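Local structure of LAO/AO transport system kinase (2P67) at residues G60-P65 and T164-M169; R14-G19 and D47-Y52; L73-M78 and L243-I248. The protein belongs to the MeaB family of the P-loop NTPase clan, in which a parallel sheet is flanked by helices. All coordinates share one frame; numbering follows the deposited sequence.

Contact 1 of 3, residues G60-P65 and T164-M169; sequences GVTGTP and TEVARM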
loop_
_atom_site.group_PDB
_atom_site.type_symbol
_atom_site.label_atom_id
_atom_site.label_comp_id
_atom_site.label_asym_id
_atom_site.label_seq_id
_atom_site.Cartn_x
_atom_site.Cartn_y
_atom_site.Cartn_z
ATOM N N GLY A 60 -9.881 17.457 0.961
ATOM C CA GLY A 60 -8.713 17.393 0.102
ATOM C C GLY A 60 -9.167 17.454 -1.334
ATOM O O GLY A 60 -10.155 16.789 -1.728
ATOM N N VAL A 61 -8.445 18.239 -2.127
ATOM C CA VAL A 61 -8.764 18.381 -3.539
ATOM C C VAL A 61 -7.466 18.221 -4.355
ATOM O O VAL A 61 -6.525 18.989 -4.177
ATOM C CB VAL A 61 -9.458 19.753 -3.871
ATOM C CG1 VAL A 61 -9.639 19.907 -5.370
ATOM C CG2 VAL A 61 -10.818 19.931 -3.126
ATOM N N THR A 62 -7.413 17.223 -5.230
ATOM C CA THR A 62 -6.310 17.142 -6.191
ATOM C C THR A 62 -6.826 17.382 -7.611
ATOM O O THR A 62 -7.983 17.127 -7.916
ATOM C CB THR A 62 -5.515 15.805 -6.109
ATOM O OG1 THR A 62 -6.370 14.677 -6.419
ATOM C CG2 THR A 62 -4.910 15.628 -4.741
ATOM N N GLY A 63 -5.970 17.908 -8.476
ATOM C CA GLY A 63 -6.338 18.013 -9.881
ATOM C C GLY A 63 -5.160 17.601 -10.727
ATOM O O GLY A 63 -4.025 17.962 -10.419
ATOM N N THR A 64 -5.423 16.824 -11.776
ATOM C CA THR A 64 -4.386 16.506 -12.756
ATOM C C THR A 64 -4.107 17.752 -13.606
ATOM O O THR A 64 -4.950 18.656 -13.680
ATOM C CB THR A 64 -4.792 15.307 -13.654
ATOM O OG1 THR A 64 -6.056 15.578 -14.275
ATOM C CG2 THR A 64 -4.897 14.027 -12.832
ATOM N N PRO A 65 -2.912 17.831 -14.224
ATOM C CA PRO A 65 -2.677 18.932 -15.167
ATOM C C PRO A 65 -3.778 19.004 -16.234
ATOM O O PRO A 65 -4.097 17.989 -16.879
ATOM C CB PRO A 65 -1.322 18.576 -15.788
ATOM C CG PRO A 65 -0.633 17.759 -14.714
ATOM C CD PRO A 65 -1.736 16.954 -14.085
ATOM N N THR A 164 -2.844 9.934 -2.289
ATOM C CA THR A 164 -2.852 9.178 -1.036
ATOM C C THR A 164 -2.311 10.005 0.142
ATOM O O THR A 164 -2.831 9.897 1.255
ATOM C CB THR A 164 -2.178 7.796 -1.164
ATOM O OG1 THR A 164 -0.789 7.962 -1.463
ATOM C CG2 THR A 164 -2.851 6.967 -2.289
ATOM N N GLU A 165 -1.318 10.858 -0.129
ATOM C CA GLU A 165 -0.740 11.772 0.880
ATOM C C GLU A 165 -1.768 12.794 1.407
ATOM O O GLU A 165 -1.917 12.965 2.615
ATOM C CB GLU A 165 0.492 12.493 0.311
ATOM C CG GLU A 165 1.646 11.541 -0.024
ATOM C CD GLU A 165 2.705 12.167 -0.926
ATOM O OE1 GLU A 165 2.409 13.174 -1.614
ATOM O OE2 GLU A 165 3.841 11.640 -0.954
ATOM N N VAL A 166 -2.488 13.444 0.494
ATOM C CA VAL A 166 -3.558 14.386 0.872
ATOM C C VAL A 166 -4.688 13.625 1.583
ATOM O O VAL A 166 -5.271 14.096 2.576
ATOM C CB VAL A 166 -4.117 15.116 -0.378
ATOM C CG1 VAL A 166 -5.377 15.913 -0.040
ATOM C CG2 VAL A 166 -3.061 16.039 -0.987
ATOM N N ALA A 167 -5.026 12.452 1.047
ATOM C CA ALA A 167 -6.155 11.682 1.560
ATOM C C ALA A 167 -6.015 11.378 3.042
ATOM O O ALA A 167 -7.013 11.322 3.746
ATOM C CB ALA A 167 -6.289 10.373 0.787
ATOM N N ARG A 168 -4.773 11.191 3.491
ATOM C CA ARG A 168 -4.447 10.802 4.871
ATOM C C ARG A 168 -4.657 11.908 5.898
ATOM O O ARG A 168 -4.585 11.653 7.095
ATOM C CB ARG A 168 -2.978 10.377 4.972
ATOM C CG ARG A 168 -2.610 9.096 4.277
ATOM C CD ARG A 168 -1.279 8.565 4.792
ATOM N NE ARG A 168 -0.133 9.422 4.489
ATOM C CZ ARG A 168 0.845 9.104 3.636
ATOM N NH1 ARG A 168 0.820 7.941 2.991
ATOM N NH2 ARG A 168 1.852 9.949 3.435
ATOM N N MET A 169 -4.877 13.135 5.438
ATOM C CA MET A 169 -5.106 14.240 6.370
ATOM C C MET A 169 -6.477 14.923 6.258
ATOM O O MET A 169 -6.674 16.000 6.818
ATOM C CB MET A 169 -3.968 15.280 6.266
ATOM C CG MET A 169 -3.973 16.159 5.006
ATOM S SD MET A 169 -2.500 17.283 4.943
ATOM C CE MET A 169 -1.412 16.186 4.115
#
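Val-166 meets Gly-60 and Thr-62 where helix 162-167 lies against strand 57-63, an example of a single branched side chain joining a helix to a sheet. The helix belongs to the parallel alpha/beta core, and the strand, central in the sheet, leads at Gly-63 into what is probably the Walker A P-loop. Reading along 164-169, Thr-164 and Ala-167 turn to helix 190-195, and Val-166 between them carries the whole contact. Its CG1 stands anti to the backbone N (chi1 170°), and this methyl settles on the alpha carbon of Gly-60, with CG1 to CA at 3.7 Å. The other branch faces further along the strand, where Val-166 CG2 approaches Thr-62 CG2 at 4.2 Å, methyl to methyl. Phe-173, Val-154 and Thr-156, from the strands on either side of 57-63, also touch Val-166. Met-169 closes the segment, its O taking a hydrogen bond from Arg-58 NH2. Between the two segments themselves no hydrogen bond forms. The chemistry is therefore purely apolar: the backbone of Gly-60 is bonded within the sheet, and the bare alpha carbon of this glycine lets a helix methyl come down close to the strand.

Contact 2 of 3, residues R14-G19 and D47-Y52; sequences RRLRQG and DAIMPY
Arg-17 lies across the ring of Tyr-52, and its side chain illustrates how an arginine can use both its aliphatic and its planar part on one aromatic face. From CB the chain leaves with CG anti to the carbonyl carbon (chi1 -65°), then bends at chi3, which brings the guanidinium down along the ring. CD is the first atom to meet it: the methylene sits 3.7 Å from the centroid of the Tyr-52 ring and only 8° off the normal, a CH-pi contact over the face. NE follows at 3.2 Å from Tyr-52 CD1. CZ then lies over the CD1-CE1 bond on that face, 3.3 Å from Tyr-52 CE1, and the two planes are tilted by 22°, so the guanidinium is almost face to face with the CD1-CE1 side. At the tip, NH1 stays near Tyr-52 CE1 at 3.4 Å, while NH2 is 3.7 Å from Tyr-52 CD1. Both residues also touch a crystal neighbour, which may influence their pose.

One residue earlier in the helix, Leu-16 CD2 meets Ile-49 CG2 at 4.0 Å, the side chains crossing near a right angle. Just past Arg-17 the helix ends in a Schellman motif, with Gly-19 at positive phi.

Ala-146 of helix 133-146 touches both Leu-16 and Ile-49, and Thr-23 and Leu-24 of helix 21-32 lie against Leu-16. Helix 36-49 and the 3-10 turn after it thus face helix 9-17, and Asp-47 OD1 bonds to Ser-315 N and Thr-318 OG1 of the second subunit.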
loop_
_atom_site.group_PDB
_atom_site.type_symbol
_atom_site.label_atom_id
_atom_site.label_comp_id
_atom_site.label_asym_id
_atom_site.label_seq_id
_atom_site.Cartn_x
_atom_site.Cartn_y
_atom_site.Cartn_z
ATOM N N ARG A 14 -6.238 34.420 21.618
ATOM C CA ARG A 14 -7.559 35.061 21.662
ATOM C C ARG A 14 -7.924 35.679 20.308
ATOM O O ARG A 14 -8.990 35.400 19.758
ATOM C CB ARG A 14 -7.598 36.132 22.765
ATOM C CG ARG A 14 -8.968 36.765 23.020
ATOM C CD ARG A 14 -8.820 37.993 23.915
ATOM N NE ARG A 14 -10.102 38.487 24.420
ATOM C CZ ARG A 14 -10.231 39.391 25.394
ATOM N NH1 ARG A 14 -9.160 39.916 25.979
ATOM N NH2 ARG A 14 -11.436 39.778 25.787
ATOM N N ARG A 15 -7.024 36.511 19.779
ATOM C CA ARG A 15 -7.212 37.198 18.492
ATOM C C ARG A 15 -7.410 36.170 17.377
ATOM O O ARG A 15 -8.275 36.333 16.491
ATOM C CB ARG A 15 -5.987 38.059 18.152
ATOM C CG ARG A 15 -5.795 39.318 18.997
ATOM C CD ARG A 15 -4.792 40.308 18.304
ATOM N NE ARG A 15 -3.447 39.752 18.047
ATOM C CZ ARG A 15 -2.455 39.711 18.942
ATOM N NH1 ARG A 15 -2.644 40.158 20.189
ATOM N NH2 ARG A 15 -1.270 39.206 18.607
ATOM N N LEU A 16 -6.620 35.107 17.454
ATOM C CA LEU A 16 -6.647 34.037 16.443
ATOM C C LEU A 16 -8.038 33.388 16.439
ATOM O O LEU A 16 -8.692 33.247 15.397
ATOM C CB LEU A 16 -5.546 33.010 16.730
ATOM C CG LEU A 16 -5.519 31.707 15.895
ATOM C CD1 LEU A 16 -5.046 32.025 14.510
ATOM C CD2 LEU A 16 -4.657 30.600 16.525
ATOM N N ARG A 17 -8.499 33.019 17.627
ATOM C CA ARG A 17 -9.793 32.344 17.760
ATOM C C ARG A 17 -10.973 33.222 17.361
ATOM O O ARG A 17 -12.037 32.715 16.981
ATOM C CB ARG A 17 -9.986 31.856 19.195
ATOM C CG ARG A 17 -9.025 30.790 19.629
ATOM C CD ARG A 17 -9.232 30.502 21.108
ATOM N NE ARG A 17 -10.578 29.975 21.355
ATOM C CZ ARG A 17 -11.219 30.040 22.524
ATOM N NH1 ARG A 17 -10.646 30.619 23.572
ATOM N NH2 ARG A 17 -12.437 29.518 22.645
ATOM N N GLN A 18 -10.791 34.539 17.442
ATOM C CA GLN A 18 -11.835 35.482 17.039
ATOM C C GLN A 18 -11.878 35.645 15.511
ATOM O O GLN A 18 -12.755 36.322 14.966
ATOM C CB GLN A 18 -11.676 36.828 17.772
ATOM C CG GLN A 18 -11.946 36.712 19.286
ATOM C CD GLN A 18 -11.636 37.981 20.071
ATOM O OE1 GLN A 18 -10.890 38.852 19.614
ATOM N NE2 GLN A 18 -12.203 38.083 21.279
ATOM N N GLY A 19 -10.960 34.974 14.823
ATOM C CA GLY A 19 -10.962 34.945 13.370
ATOM C C GLY A 19 -10.246 36.121 12.736
ATOM O O GLY A 19 -10.426 36.395 11.547
ATOM N N ASP A 47 0.731 23.487 20.818
ATOM C CA ASP A 47 0.217 22.804 22.029
ATOM C C ASP A 47 -1.013 23.519 22.569
ATOM O O ASP A 47 -2.048 22.900 22.859
ATOM C CB ASP A 47 1.286 22.737 23.136
ATOM C CG ASP A 47 2.405 21.777 22.820
ATOM O OD1 ASP A 47 2.244 20.917 21.935
ATOM O OD2 ASP A 47 3.478 21.892 23.443
ATOM N N ALA A 48 -0.913 24.839 22.688
ATOM C CA ALA A 48 -1.987 25.611 23.298
ATOM C C ALA A 48 -3.309 25.577 22.521
ATOM O O ALA A 48 -4.382 25.620 23.134
ATOM C CB ALA A 48 -1.545 27.046 23.568
ATOM N N ILE A 49 -3.254 25.478 21.189
ATOM C CA ILE A 49 -4.483 25.566 20.412
ATOM C C ILE A 49 -5.232 24.245 20.225
ATOM O O ILE A 49 -6.360 24.250 19.732
ATOM C CB ILE A 49 -4.305 26.264 19.009
ATOM C CG1 ILE A 49 -3.354 25.451 18.105
ATOM C CG2 ILE A 49 -3.896 27.733 19.170
ATOM C CD1 ILE A 49 -3.502 25.735 16.624
ATOM N N MET A 50 -4.609 23.128 20.615
ATOM C CA MET A 50 -5.191 21.811 20.354
ATOM C C MET A 50 -6.667 21.700 20.814
ATOM O O MET A 50 -7.502 21.183 20.082
ATOM C CB MET A 50 -4.303 20.665 20.890
ATOM C CG MET A 50 -2.870 20.632 20.325
ATOM S SD MET A 50 -2.847 20.723 18.471
ATOM C CE MET A 50 -3.770 19.297 18.164
ATOM N N PRO A 51 -7.007 22.212 22.014
ATOM C CA PRO A 51 -8.424 22.111 22.435
ATOM C C PRO A 51 -9.446 22.850 21.551
ATOM O O PRO A 51 -10.635 22.529 21.616
ATOM C CB PRO A 51 -8.408 22.701 23.857
ATOM C CG PRO A 51 -7.008 22.522 24.317
ATOM C CD PRO A 51 -6.176 22.811 23.075
ATOM N N TYR A 52 -8.984 23.802 20.737
ATOM C CA TYR A 52 -9.857 24.621 19.878
ATOM C C TYR A 52 -9.995 24.043 18.463
ATOM O O TYR A 52 -10.764 24.548 17.628
ATOM C CB TYR A 52 -9.333 26.069 19.832
ATOM C CG TYR A 52 -8.959 26.605 21.202
ATOM C CD1 TYR A 52 -9.938 26.900 22.158
ATOM C CD2 TYR A 52 -7.626 26.782 21.557
ATOM C CE1 TYR A 52 -9.579 27.385 23.439
ATOM C CE2 TYR A 52 -7.266 27.254 22.824
ATOM C CZ TYR A 52 -8.244 27.547 23.753
ATOM O OH TYR A 52 -7.871 28.022 24.997
#

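Contact 3 of 3, residues L73-M78 and L243-I248; sequences LEAFGM and LEKRGI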
loop_
_atom_site.group_PDB
_atom_site.type_symbol
_atom_site.label_atom_id
_atom_site.label_comp_id
_atom_site.label_asym_id
_atom_site.label_seq_id
_atom_site.Cartn_x
_atom_site.Cartn_y
_atom_site.Cartn_z
ATOM N N LEU A 73 -11.865 25.358 -7.793
ATOM C CA LEU A 73 -11.689 25.848 -6.431
ATOM C C LEU A 73 -12.319 27.215 -6.193
ATOM O O LEU A 73 -12.922 27.457 -5.145
ATOM C CB LEU A 73 -10.214 25.876 -6.054
ATOM C CG LEU A 73 -9.604 24.506 -5.765
ATOM C CD1 LEU A 73 -8.093 24.659 -5.634
ATOM C CD2 LEU A 73 -10.231 23.861 -4.515
ATOM N N GLU A 74 -12.169 28.103 -7.167
ATOM C CA GLU A 74 -12.784 29.426 -7.088
ATOM C C GLU A 74 -14.306 29.311 -7.031
ATOM O O GLU A 74 -14.944 29.875 -6.145
ATOM C CB GLU A 74 -12.349 30.296 -8.274
ATOM C CG GLU A 74 -12.947 31.710 -8.202
ATOM C CD GLU A 74 -12.803 32.484 -9.503
ATOM O OE1 GLU A 74 -12.940 31.880 -10.585
ATOM O OE2 GLU A 74 -12.569 33.712 -9.437
ATOM N N ALA A 75 -14.887 28.582 -7.979
ATOM C CA ALA A 75 -16.338 28.379 -7.995
ATOM C C ALA A 75 -16.845 27.696 -6.723
ATOM O O ALA A 75 -17.826 28.124 -6.131
ATOM C CB ALA A 75 -16.763 27.611 -9.258
ATOM N N PHE A 76 -16.158 26.631 -6.298
ATOM C CA PHE A 76 -16.563 25.873 -5.120
ATOM C C PHE A 76 -16.448 26.747 -3.873
ATOM O O PHE A 76 -17.373 26.790 -3.052
ATOM C CB PHE A 76 -15.708 24.593 -4.994
ATOM C CG PHE A 76 -16.075 23.707 -3.824
ATOM C CD1 PHE A 76 -17.299 23.030 -3.782
ATOM C CD2 PHE A 76 -15.180 23.529 -2.767
ATOM C CE1 PHE A 76 -17.621 22.194 -2.695
ATOM C CE2 PHE A 76 -15.498 22.700 -1.673
ATOM C CZ PHE A 76 -16.716 22.040 -1.632
ATOM N N GLY A 77 -15.318 27.439 -3.748
ATOM C CA GLY A 77 -15.056 28.333 -2.608
ATOM C C GLY A 77 -16.124 29.415 -2.494
ATOM O O GLY A 77 -16.679 29.649 -1.405
ATOM N N MET A 78 -16.428 30.047 -3.628
ATOM C CA MET A 78 -17.459 31.101 -3.675
ATOM C C MET A 78 -18.846 30.567 -3.316
ATOM O O MET A 78 -19.608 31.242 -2.634
ATOM C CB MET A 78 -17.445 31.854 -5.015
ATOM C CG MET A 78 -16.238 32.808 -5.188
ATOM S SD MET A 78 -15.950 33.947 -3.789
ATOM C CE MET A 78 -17.472 34.886 -3.753
ATOM N N LEU A 243 -16.484 27.151 -15.037
ATOM C CA LEU A 243 -16.592 28.445 -15.728
ATOM C C LEU A 243 -18.005 28.844 -16.164
ATOM O O LEU A 243 -18.251 30.024 -16.431
ATOM C CB LEU A 243 -15.570 28.562 -16.871
ATOM C CG LEU A 243 -14.107 28.839 -16.455
ATOM C CD1 LEU A 243 -13.271 29.245 -17.658
ATOM C CD2 LEU A 243 -13.982 29.909 -15.339
ATOM N N GLU A 244 -18.931 27.879 -16.201
ATOM C CA GLU A 244 -20.348 28.160 -16.455
ATOM C C GLU A 244 -21.199 28.117 -15.190
ATOM O O GLU A 244 -22.407 28.354 -15.241
ATOM C CB GLU A 244 -20.930 27.190 -17.485
ATOM C CG GLU A 244 -20.231 27.218 -18.828
ATOM C CD GLU A 244 -21.121 26.728 -19.964
ATOM O OE1 GLU A 244 -22.310 26.412 -19.714
ATOM O OE2 GLU A 244 -20.629 26.664 -21.115
ATOM N N LYS A 245 -20.567 27.811 -14.059
ATOM C CA LYS A 245 -21.266 27.668 -12.781
ATOM C C LYS A 245 -22.424 26.662 -12.836
ATOM O O LYS A 245 -23.558 26.961 -12.441
ATOM C CB LYS A 245 -21.711 29.038 -12.231
ATOM C CG LYS A 245 -20.638 29.756 -11.412
ATOM C CD LYS A 245 -19.477 30.242 -12.261
ATOM C CE LYS A 245 -18.202 30.332 -11.429
ATOM N NZ LYS A 245 -16.986 30.395 -12.282
ATOM N N ARG A 246 -22.128 25.461 -13.333
ATOM C CA ARG A 246 -23.090 24.366 -13.300
ATOM C C ARG A 246 -22.445 23.119 -12.704
ATOM O O ARG A 246 -21.294 22.807 -13.003
ATOM C CB ARG A 246 -23.642 24.082 -14.702
ATOM C CG ARG A 246 -24.527 25.202 -15.274
ATOM C CD ARG A 246 -25.911 25.246 -14.606
ATOM N NE ARG A 246 -26.557 26.545 -14.785
ATOM C CZ ARG A 246 -26.643 27.484 -13.844
ATOM N NH1 ARG A 246 -26.146 27.271 -12.631
ATOM N NH2 ARG A 246 -27.244 28.633 -14.112
ATOM N N GLY A 247 -23.193 22.427 -11.858
ATOM C CA GLY A 247 -22.708 21.195 -11.240
ATOM C C GLY A 247 -22.016 21.382 -9.906
ATOM O O GLY A 247 -21.812 20.414 -9.181
ATOM N N ILE A 248 -21.674 22.623 -9.569
ATOM C CA ILE A 248 -20.940 22.903 -8.336
ATOM C C ILE A 248 -21.810 22.663 -7.106
ATOM O O ILE A 248 -21.359 22.055 -6.147
ATOM C CB ILE A 248 -20.319 24.339 -8.300
ATOM C CG1 ILE A 248 -19.591 24.683 -9.610
ATOM C CG2 ILE A 248 -19.391 24.516 -7.066
ATOM C CD1 ILE A 248 -18.413 23.782 -9.955
HETATM O O HOH W 1 -14.374 29.711 -11.323
#
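Lys-245 NZ is gripped by two oxygens, Ala-242 O in its own loop and a water that carries the contact over to Glu-74 on the helix. The ammonium donates to the water, with NZ 2.9 Å from the water oxygen, and the water in turn donates to Glu-74 OE1 at 2.7 Å. Lys-245 NZ and Glu-74 OE1 are themselves 4.6 Å apart, so the opposite charges probably attract one another through this bridge without a direct salt bridge. The second carboxylate oxygen, Glu-74 OE2, accepts from Asp-112 N, which limits the rotation of the group. Short of its ammonium, the lysine chain, bent at chi2, lays CE on Ala-75 CB at 3.8 Å, a methylene against a methyl.

The loop that ends at Gly-247 follows strand 236-239, at one edge of the parallel sheet, and leads into helix 248-264. Lys-245 and Arg-246 both face Ser-241 in a G1 beta bulge, Lys-245 having the positive phi of its first position. Gly-247, again with positive phi, is the N-cap of the next helix. Helix 69-82, which receives the loop, starts at what is probably the Walker A P-loop, as in other members of the clan.

Ile-248, in the first turn of helix 248-264, supplies the buried half of the contact. Its CG1 meets Ala-75 CB at 4.1 Å. CG2, anti to the backbone N, presses on the helix backbone 3.7 Å from Phe-76 CA and reaches the ring at its edge, close to the ring plane, with CG2 4.2 Å from Phe-76 CD1. Phe-72 and Leu-79 of the same helix also touch Ile-248, while the Phe-76 ring packs inward on Leu-59 and Ile-153 of the sheet.

In the fold
From the N terminus the chain first closes contact 2, a short helical excursion that returns helix 36-49 to helix 9-17 before the sheet begins. Contact 2 is in series with the other two, and its atoms touch neither. Strand 57-63 opens contact 1 and the following helix 69-82 opens contact 3; contact 1 closes at helix 162-167 and contact 3 only at 243-248, so these two cross, neither nested in the other. They meet physically where Val-61 CG1 packs on Leu-73 CD2 at 4.1 Å. Contact 1 ties a helix to a central strand, contact 3 brings the loop beyond edge strand 236-239 onto helix 69-82, and contact 2 joins helices of the N-terminal region.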